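Local coordinates for protein hydrogenase maturation factor (Thermoanaerobacter tengcongensis, PDB 3VTH) that probably catalyses the ATP-dependent transfer of a carbamoyl group from carbamoyl phosphate to the C-terminal cysteine of HypE, a step in [NiFe]-hydrogenase maturation, at residues H487-M492 with V698-G702; G503-D507 with G701-Q705; L624-M628 with Q705-L709. All blocks are in the same frame, centred on the assembly; numbering follows the deposited sequence.

Interaction 1 (H487-M492 with V698-G702); sequences HIASCM and VLSGG. With FE (Fe (III) ion), chain I; AP2 (phosphomethylphosphonic acid adenosyl ester), chain H.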
# COMPACT_ATOMS: atom_id res chain seq x y z
N HIS A 487 4.54 -0.61 -15.03
CA HIS A 487 3.62 0.39 -14.43
C HIS A 487 2.27 0.37 -15.15
O HIS A 487 1.21 0.30 -14.51
CB HIS A 487 4.20 1.83 -14.51
CG HIS A 487 5.10 2.21 -13.37
ND1 HIS A 487 4.74 2.11 -12.04
CD2 HIS A 487 6.34 2.77 -13.38
CE1 HIS A 487 5.72 2.57 -11.29
NE2 HIS A 487 6.71 2.98 -12.07
N ILE A 488 2.29 0.42 -16.48
CA ILE A 488 1.04 0.44 -17.25
C ILE A 488 0.25 -0.86 -17.03
O ILE A 488 -0.98 -0.83 -16.84
CB ILE A 488 1.28 0.69 -18.78
CG1 ILE A 488 2.01 2.02 -19.02
CG2 ILE A 488 -0.04 0.65 -19.60
CD1 ILE A 488 1.38 3.25 -18.32
N ALA A 489 0.95 -2.00 -17.03
CA ALA A 489 0.31 -3.30 -16.85
C ALA A 489 -0.29 -3.48 -15.45
O ALA A 489 -1.32 -4.16 -15.31
CB ALA A 489 1.29 -4.44 -17.13
N SER A 490 0.33 -2.87 -14.44
CA SER A 490 -0.19 -2.94 -13.07
C SER A 490 -1.60 -2.35 -13.00
O SER A 490 -2.49 -2.91 -12.35
CB SER A 490 0.75 -2.29 -12.03
OG SER A 490 0.73 -0.86 -12.06
N CYS A 491 -1.80 -1.23 -13.69
CA CYS A 491 -3.12 -0.62 -13.79
C CYS A 491 -4.07 -1.47 -14.65
O CYS A 491 -5.21 -1.71 -14.26
CB CYS A 491 -3.01 0.81 -14.32
SG CYS A 491 -4.60 1.61 -14.53
N MET A 492 -3.59 -1.95 -15.80
CA MET A 492 -4.40 -2.85 -16.64
C MET A 492 -4.91 -4.07 -15.86
O MET A 492 -6.09 -4.43 -15.97
CB MET A 492 -3.61 -3.32 -17.86
CG MET A 492 -3.25 -2.21 -18.85
SD MET A 492 -2.16 -2.78 -20.18
CE MET A 492 -3.33 -3.83 -21.07
N VAL A 698 -4.17 4.64 -20.02
CA VAL A 698 -3.75 4.23 -18.69
C VAL A 698 -2.69 5.22 -18.17
O VAL A 698 -1.70 5.50 -18.86
CB VAL A 698 -3.16 2.79 -18.71
CG1 VAL A 698 -2.54 2.44 -17.36
CG2 VAL A 698 -4.23 1.77 -19.09
N LEU A 699 -2.88 5.71 -16.95
CA LEU A 699 -1.92 6.60 -16.32
C LEU A 699 -1.28 5.88 -15.16
O LEU A 699 -1.98 5.41 -14.26
CB LEU A 699 -2.60 7.89 -15.81
CG LEU A 699 -3.60 8.58 -16.75
CD1 LEU A 699 -4.38 9.69 -15.99
CD2 LEU A 699 -2.90 9.16 -17.97
N SER A 700 0.04 5.76 -15.18
CA SER A 700 0.75 5.12 -14.05
C SER A 700 2.18 5.65 -13.92
O SER A 700 2.60 6.50 -14.71
CB SER A 700 0.73 3.59 -14.20
OG SER A 700 1.11 2.96 -12.98
N GLY A 701 2.91 5.16 -12.93
CA GLY A 701 4.23 5.70 -12.61
C GLY A 701 4.06 6.66 -11.46
O GLY A 701 2.99 7.27 -11.29
N GLY A 702 5.11 6.82 -10.68
CA GLY A 702 5.09 7.59 -9.44
C GLY A 702 4.75 9.07 -9.57
O GLY A 702 4.30 9.67 -8.60
FE FE I . 8.66 3.77 -11.52
PB AP2 H . 11.14 5.29 -10.05
O1B AP2 H . 11.16 6.76 -10.38
O2B AP2 H . 10.45 4.40 -11.04
O3B AP2 H . 12.49 4.80 -9.58
C3A AP2 H . 10.12 5.25 -8.56
PA AP2 H . 8.37 5.68 -8.80
O1A AP2 H . 7.79 5.30 -7.45
O2A AP2 H . 7.72 5.16 -10.06
O5' AP2 H . 8.37 7.29 -8.97
C5' AP2 H . 8.69 8.07 -7.82
C4' AP2 H . 8.98 9.46 -8.35
O4' AP2 H . 7.75 10.08 -8.74
C3' AP2 H . 9.58 10.37 -7.30
O3' AP2 H . 10.98 10.11 -7.14
C2' AP2 H . 9.26 11.72 -7.91
O2' AP2 H . 10.28 11.98 -8.89
C1' AP2 H . 7.90 11.50 -8.58
N9 AP2 H . 6.87 12.09 -7.67
C8 AP2 H . 6.54 11.69 -6.41
N7 AP2 H . 5.59 12.49 -5.86
C5 AP2 H . 5.29 13.43 -6.77
C6 AP2 H . 4.37 14.60 -6.84
N6 AP2 H . 3.55 14.92 -5.81
N1 AP2 H . 4.38 15.33 -7.99
C2 AP2 H . 5.16 15.03 -9.05
N3 AP2 H . 6.03 13.99 -9.04
C4 AP2 H . 6.13 13.18 -7.96
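At the iron site of the Kae1-like part of the chain, His487 of helix 483-494 lies against the glycine turn that follows strand 696-700. Its NE2 binds the iron (III) ion at 2.2 Å. His483, Asp507, Asp734 and two oxygens of AP2 complete the set of six ligand atoms. CA of Gly701 sits over the centre of the His487 imidazole, 3.5 Å from the centroid and only 2° off the ring normal. This is a CH-pi contact. The ring is set along the turn because CG of His487 stands anti to the carbonyl carbon (chi1 -87°). Gly701 needs to be glycine, since a CB at its backbone angles would jam against the preceding carbonyl oxygen. Next along, Gly702 N donates to AP2 O2A at 3.2 Å, and O2A is itself an iron ligand. A CB on Gly702 would clash with AP2 O5'. Further from the metal, Ser700 OG gives a weak hydrogen bond to His487 O at 3.1 Å. Asn727 is a second, also weak, partner of that hydroxyl. Apolar contacts follow around Val698. Its CG1 packs tightly on Cys491 CB at 3.5 Å and also meets Ile488 CG2 at 3.8 Å. The end of Ile488 runs on, bringing CD1 to 4.2 Å from Ser700 CB. With an alanine at Ile488 both branches are lost, and a gap would probably open between the helix and Val698 and Ser700. The metal bond holds NE2, and the glycine over one face probably limits how far the ring can turn.

Interaction 2 (G503-D507 with G701-Q705); sequences GIAYD and GGSFQ. With FE (Fe (III) ion), chain I; AP2 (phosphomethylphosphonic acid adenosyl ester), chain H.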
# COMPACT_ATOMS: atom_id res chain seq x y z
N GLY A 503 -0.44 4.15 -22.98
CA GLY A 503 0.10 4.07 -21.63
C GLY A 503 0.94 5.30 -21.38
O GLY A 503 1.91 5.56 -22.10
N ILE A 504 0.56 6.08 -20.37
CA ILE A 504 1.32 7.28 -19.99
C ILE A 504 2.04 6.94 -18.68
O ILE A 504 1.42 6.82 -17.63
CB ILE A 504 0.38 8.49 -19.87
CG1 ILE A 504 -0.29 8.74 -21.25
CG2 ILE A 504 1.14 9.72 -19.36
CD1 ILE A 504 -1.40 9.73 -21.28
N ALA A 505 3.34 6.74 -18.76
CA ALA A 505 4.12 6.27 -17.64
C ALA A 505 5.08 7.39 -17.23
O ALA A 505 6.10 7.63 -17.90
CB ALA A 505 4.86 5.02 -18.01
N TYR A 506 4.74 8.10 -16.16
CA TYR A 506 5.54 9.25 -15.73
C TYR A 506 6.10 8.91 -14.35
O TYR A 506 5.35 8.58 -13.44
CB TYR A 506 4.69 10.53 -15.66
CG TYR A 506 4.31 11.16 -17.00
CD1 TYR A 506 4.82 10.66 -18.21
CD2 TYR A 506 3.48 12.28 -17.04
CE1 TYR A 506 4.51 11.26 -19.43
CE2 TYR A 506 3.15 12.89 -18.26
CZ TYR A 506 3.67 12.37 -19.45
OH TYR A 506 3.35 12.96 -20.65
N ASP A 507 7.42 8.96 -14.21
CA ASP A 507 8.06 8.72 -12.91
C ASP A 507 9.46 9.33 -12.86
O ASP A 507 9.80 10.15 -13.71
CB ASP A 507 8.04 7.22 -12.48
CG ASP A 507 8.89 6.30 -13.37
OD1 ASP A 507 9.68 6.76 -14.24
OD2 ASP A 507 8.76 5.07 -13.19
N GLY A 701 2.91 5.16 -12.93
CA GLY A 701 4.23 5.70 -12.61
C GLY A 701 4.06 6.66 -11.46
O GLY A 701 2.99 7.27 -11.29
N GLY A 702 5.11 6.82 -10.68
CA GLY A 702 5.09 7.59 -9.44
C GLY A 702 4.75 9.07 -9.57
O GLY A 702 4.30 9.67 -8.60
N SER A 703 4.95 9.68 -10.74
CA SER A 703 4.54 11.09 -10.91
C SER A 703 3.02 11.25 -10.74
O SER A 703 2.53 12.31 -10.41
CB SER A 703 4.96 11.67 -12.27
OG SER A 703 6.36 11.63 -12.47
N PHE A 704 2.26 10.17 -10.97
CA PHE A 704 0.81 10.27 -10.78
C PHE A 704 0.31 10.18 -9.33
O PHE A 704 -0.89 10.26 -9.07
CB PHE A 704 0.07 9.35 -11.75
CG PHE A 704 0.09 9.85 -13.15
CD1 PHE A 704 -0.61 11.02 -13.49
CD2 PHE A 704 0.86 9.23 -14.12
CE1 PHE A 704 -0.59 11.52 -14.80
CE2 PHE A 704 0.90 9.73 -15.43
CZ PHE A 704 0.18 10.87 -15.77
N GLN A 705 1.25 10.12 -8.39
CA GLN A 705 0.97 10.47 -7.00
C GLN A 705 0.62 11.96 -6.85
O GLN A 705 0.04 12.37 -5.84
CB GLN A 705 2.16 10.14 -6.12
CG GLN A 705 2.43 8.63 -5.99
CD GLN A 705 3.75 8.36 -5.34
OE1 GLN A 705 4.81 8.68 -5.89
NE2 GLN A 705 3.72 7.76 -4.16
FE FE I . 8.66 3.77 -11.52
PB AP2 H . 11.14 5.29 -10.05
O1B AP2 H . 11.16 6.76 -10.38
O2B AP2 H . 10.45 4.40 -11.04
O3B AP2 H . 12.49 4.80 -9.58
C3A AP2 H . 10.12 5.25 -8.56
PA AP2 H . 8.37 5.68 -8.80
O1A AP2 H . 7.79 5.30 -7.45
O2A AP2 H . 7.72 5.16 -10.06
O5' AP2 H . 8.37 7.29 -8.97
C5' AP2 H . 8.69 8.07 -7.82
C4' AP2 H . 8.98 9.46 -8.35
O4' AP2 H . 7.75 10.08 -8.74
C3' AP2 H . 9.58 10.37 -7.30
O3' AP2 H . 10.98 10.11 -7.14
C2' AP2 H . 9.26 11.72 -7.91
O2' AP2 H . 10.28 11.98 -8.89
C1' AP2 H . 7.90 11.50 -8.58
N9 AP2 H . 6.87 12.09 -7.67
C8 AP2 H . 6.54 11.69 -6.41
N7 AP2 H . 5.59 12.49 -5.86
C5 AP2 H . 5.29 13.43 -6.77
C6 AP2 H . 4.37 14.60 -6.84
N6 AP2 H . 3.55 14.92 -5.81
N1 AP2 H . 4.38 15.33 -7.99
C2 AP2 H . 5.16 15.03 -9.05
N3 AP2 H . 6.03 13.99 -9.04
C4 AP2 H . 6.13 13.18 -7.96
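Tyr506, near the end of strand 501-507, receives the turn 701-705 on its carbonyl oxygen. Ser703 N donates to Tyr506 O at 2.9 Å, from above the carbonyl plane (38° out of it). Gly701 CA makes a CA-H...O contact with the same Tyr506 O at 3.2 Å, so one oxygen meets the turn at two points. This is the tight part of the contact. A CB on Gly701 would clash with Tyr506 O. Beside it, CB of Ser703 rests on CB of Tyr506 at 3.6 Å. Asp507 also packs closely here, its CB 3.5 Å from Gly702 N. CG of Asp507 lies between the backbone N and the carbonyl carbon (chi1 67°), and from there OD2 binds the iron (III) ion at 2.1 Å. The other oxygen, OD1, is hydrogen-bonded to His484, a second-shell residue that would steady the carboxylate.

The aromatic end is looser. The Tyr506 and Phe704 rings are nearly parallel, with planes 9° apart, but they are slid past each other and barely overlap. Their centroids are 5.6 Å apart. They touch where Tyr506 CD2 meets Phe704 CZ at 3.8 Å. Ile504 CG2 reaches Phe704 CZ at 3.9 Å and also lies over one face of the Tyr506 ring. The Tyr506 hydroxyl is hydrogen-bonded to Thr681 of helix 666-692. At the far end of the turn Gln705 is partly exposed and lies beside the ligand. Backbone bonds from Phe704 N to Gly701 O and from Gln705 N to Gly702 O give the turn its 3-10 form. A Gly-Gly turn between a strand and a helix, set against the nucleotide, is consistent with the adenosine motif of the actin-like ATPase fold, to which the Kae1-like domains belong.

Interaction 3 (L624-M628 with Q705-L709); sequences LESLM and QNRYL. With AP2 (phosphomethylphosphonic acid adenosyl ester), chain H.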
# COMPACT_ATOMS: atom_id res chain seq x y z
N LEU A 624 6.62 21.43 -4.63
CA LEU A 624 6.17 22.16 -5.81
C LEU A 624 4.66 22.04 -6.00
O LEU A 624 3.96 23.04 -6.24
CB LEU A 624 6.94 21.69 -7.05
CG LEU A 624 6.85 22.48 -8.36
CD1 LEU A 624 7.28 23.94 -8.17
CD2 LEU A 624 7.69 21.79 -9.45
N GLU A 625 4.14 20.82 -5.85
CA GLU A 625 2.70 20.57 -5.91
C GLU A 625 1.94 21.28 -4.78
O GLU A 625 0.89 21.88 -5.02
CB GLU A 625 2.38 19.06 -5.88
CG GLU A 625 0.87 18.76 -6.07
CD GLU A 625 0.44 17.33 -5.67
OE1 GLU A 625 1.30 16.53 -5.26
OE2 GLU A 625 -0.77 17.03 -5.75
N SER A 626 2.48 21.22 -3.57
CA SER A 626 1.82 21.81 -2.40
C SER A 626 1.64 23.33 -2.49
O SER A 626 0.70 23.87 -1.92
CB SER A 626 2.56 21.49 -1.11
OG SER A 626 2.47 20.10 -0.83
N LEU A 627 2.55 24.01 -3.18
CA LEU A 627 2.49 25.47 -3.19
C LEU A 627 1.69 26.05 -4.37
O LEU A 627 1.54 27.27 -4.49
CB LEU A 627 3.91 26.07 -3.12
CG LEU A 627 4.90 25.66 -4.21
CD1 LEU A 627 4.68 26.45 -5.50
CD2 LEU A 627 6.34 25.87 -3.70
N MET A 628 1.19 25.18 -5.24
CA MET A 628 0.59 25.67 -6.49
C MET A 628 -0.67 26.53 -6.30
O MET A 628 -1.46 26.30 -5.39
CB MET A 628 0.40 24.54 -7.51
CG MET A 628 -0.90 23.77 -7.47
SD MET A 628 -1.02 22.85 -9.04
CE MET A 628 -2.16 23.88 -9.91
N GLN A 705 1.25 10.12 -8.39
CA GLN A 705 0.97 10.47 -7.00
C GLN A 705 0.62 11.96 -6.85
O GLN A 705 0.04 12.37 -5.84
CB GLN A 705 2.16 10.14 -6.12
CG GLN A 705 2.43 8.63 -5.99
CD GLN A 705 3.75 8.36 -5.34
OE1 GLN A 705 4.81 8.68 -5.89
NE2 GLN A 705 3.72 7.76 -4.16
N ASN A 706 0.97 12.76 -7.85
CA ASN A 706 0.58 14.17 -7.89
C ASN A 706 -0.93 14.23 -8.14
O ASN A 706 -1.40 13.81 -9.22
CB ASN A 706 1.37 14.87 -9.01
CG ASN A 706 1.16 16.37 -9.03
OD1 ASN A 706 0.04 16.85 -9.15
ND2 ASN A 706 2.26 17.11 -8.93
N ARG A 707 -1.68 14.72 -7.15
CA ARG A 707 -3.15 14.73 -7.21
C ARG A 707 -3.68 15.55 -8.40
O ARG A 707 -4.64 15.16 -9.06
CB ARG A 707 -3.75 15.26 -5.90
CG ARG A 707 -3.42 14.41 -4.66
CD ARG A 707 -3.94 15.07 -3.37
NE ARG A 707 -5.38 15.31 -3.46
CZ ARG A 707 -6.32 14.47 -3.03
NH1 ARG A 707 -6.00 13.32 -2.44
NH2 ARG A 707 -7.61 14.78 -3.18
N TYR A 708 -3.05 16.69 -8.64
CA TYR A 708 -3.45 17.62 -9.67
C TYR A 708 -3.22 17.03 -11.07
O TYR A 708 -4.15 17.00 -11.88
CB TYR A 708 -2.70 18.94 -9.50
CG TYR A 708 -3.21 20.06 -10.37
CD1 TYR A 708 -4.34 20.80 -9.99
CD2 TYR A 708 -2.57 20.38 -11.56
CE1 TYR A 708 -4.82 21.84 -10.79
CE2 TYR A 708 -3.03 21.42 -12.36
CZ TYR A 708 -4.16 22.14 -11.97
OH TYR A 708 -4.59 23.17 -12.78
N LEU A 709 -2.00 16.56 -11.35
CA LEU A 709 -1.71 15.89 -12.62
C LEU A 709 -2.69 14.77 -12.93
O LEU A 709 -3.22 14.68 -14.04
CB LEU A 709 -0.29 15.28 -12.64
CG LEU A 709 0.95 16.16 -12.71
CD1 LEU A 709 2.17 15.29 -12.96
CD2 LEU A 709 0.83 17.24 -13.80
PB AP2 H . 11.14 5.29 -10.05
O1B AP2 H . 11.16 6.76 -10.38
O2B AP2 H . 10.45 4.40 -11.04
O3B AP2 H . 12.49 4.80 -9.58
C3A AP2 H . 10.12 5.25 -8.56
PA AP2 H . 8.37 5.68 -8.80
O1A AP2 H . 7.79 5.30 -7.45
O2A AP2 H . 7.72 5.16 -10.06
O5' AP2 H . 8.37 7.29 -8.97
C5' AP2 H . 8.69 8.07 -7.82
C4' AP2 H . 8.98 9.46 -8.35
O4' AP2 H . 7.75 10.08 -8.74
C3' AP2 H . 9.58 10.37 -7.30
O3' AP2 H . 10.98 10.11 -7.14
C2' AP2 H . 9.26 11.72 -7.91
O2' AP2 H . 10.28 11.98 -8.89
C1' AP2 H . 7.90 11.50 -8.58
N9 AP2 H . 6.87 12.09 -7.67
C8 AP2 H . 6.54 11.69 -6.41
N7 AP2 H . 5.59 12.49 -5.86
C5 AP2 H . 5.29 13.43 -6.77
C6 AP2 H . 4.37 14.60 -6.84
N6 AP2 H . 3.55 14.92 -5.81
N1 AP2 H . 4.38 15.33 -7.99
C2 AP2 H . 5.16 15.03 -9.05
N3 AP2 H . 6.03 13.99 -9.04
C4 AP2 H . 6.13 13.18 -7.96
O HOH W 1 0.33 14.27 -4.19
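The Glu625 carboxylate is stacked on the Asn706 amide, their planes 18° apart, and the two together hold the adenine of AP2. Glu625 OE1 accepts from AP2 N6 at 2.8 Å. Asn706 ND2 donates to AP2 N1 at 2.9 Å. Glu625 spans the distance with CG anti to its backbone N (chi1 -175°) and an extended chain.

The next shell fixes both groups. Arg707 N donates to Glu625 OE2 at 2.9 Å, arriving from above the carboxylate plane (43° out of it). A water donates to Glu625 OE1 at 2.7 Å. Asn706 is the N-cap of helix 707-719, since its OD1 accepts an almost straight bond from Leu709 N at 3.0 Å. His674 is a further hydrogen-bond partner of Asn706 ND2. Outside these, Met628 crosses Tyr708 in a Met-aromatic contact. CE lies 3.4 Å from the centroid of the Tyr708 ring, over its face, and SD lies over the same face. The Tyr708 hydroxyl is hydrogen-bonded to Asn675.

The Glu625 carboxylate takes three donors: a helix-start amide, a water and the adenine amino group. The start of helix 707-719 is likely to favour its negative charge. With an acceptor facing N6 and a donor facing N1, the pair matches adenine and would probably suit guanine poorly.

The three contacts follow one stretch of chain, 698-709, along the length of AP2. Interactions 1 and 2 share Gly701 and Gly702, and their centres are 7 Å apart. Strands 696-700 and 501-507 are parallel neighbours in one sheet, joined for example between Val698 O and Ile504 N at 2.8 Å. Each of these two contacts supplies an iron ligand, and His487 NE2 lies 3.1 Å from Asp507 OD2. Interaction 3 shares Gln705 with interaction 2, and their centres are 13 Å apart. It lies at the adenine end, its centre 19 Å from that of interaction 1. The strand-turn-helix unit meets the phosphate and then the base, while the segments packed against it bring the iron ligands.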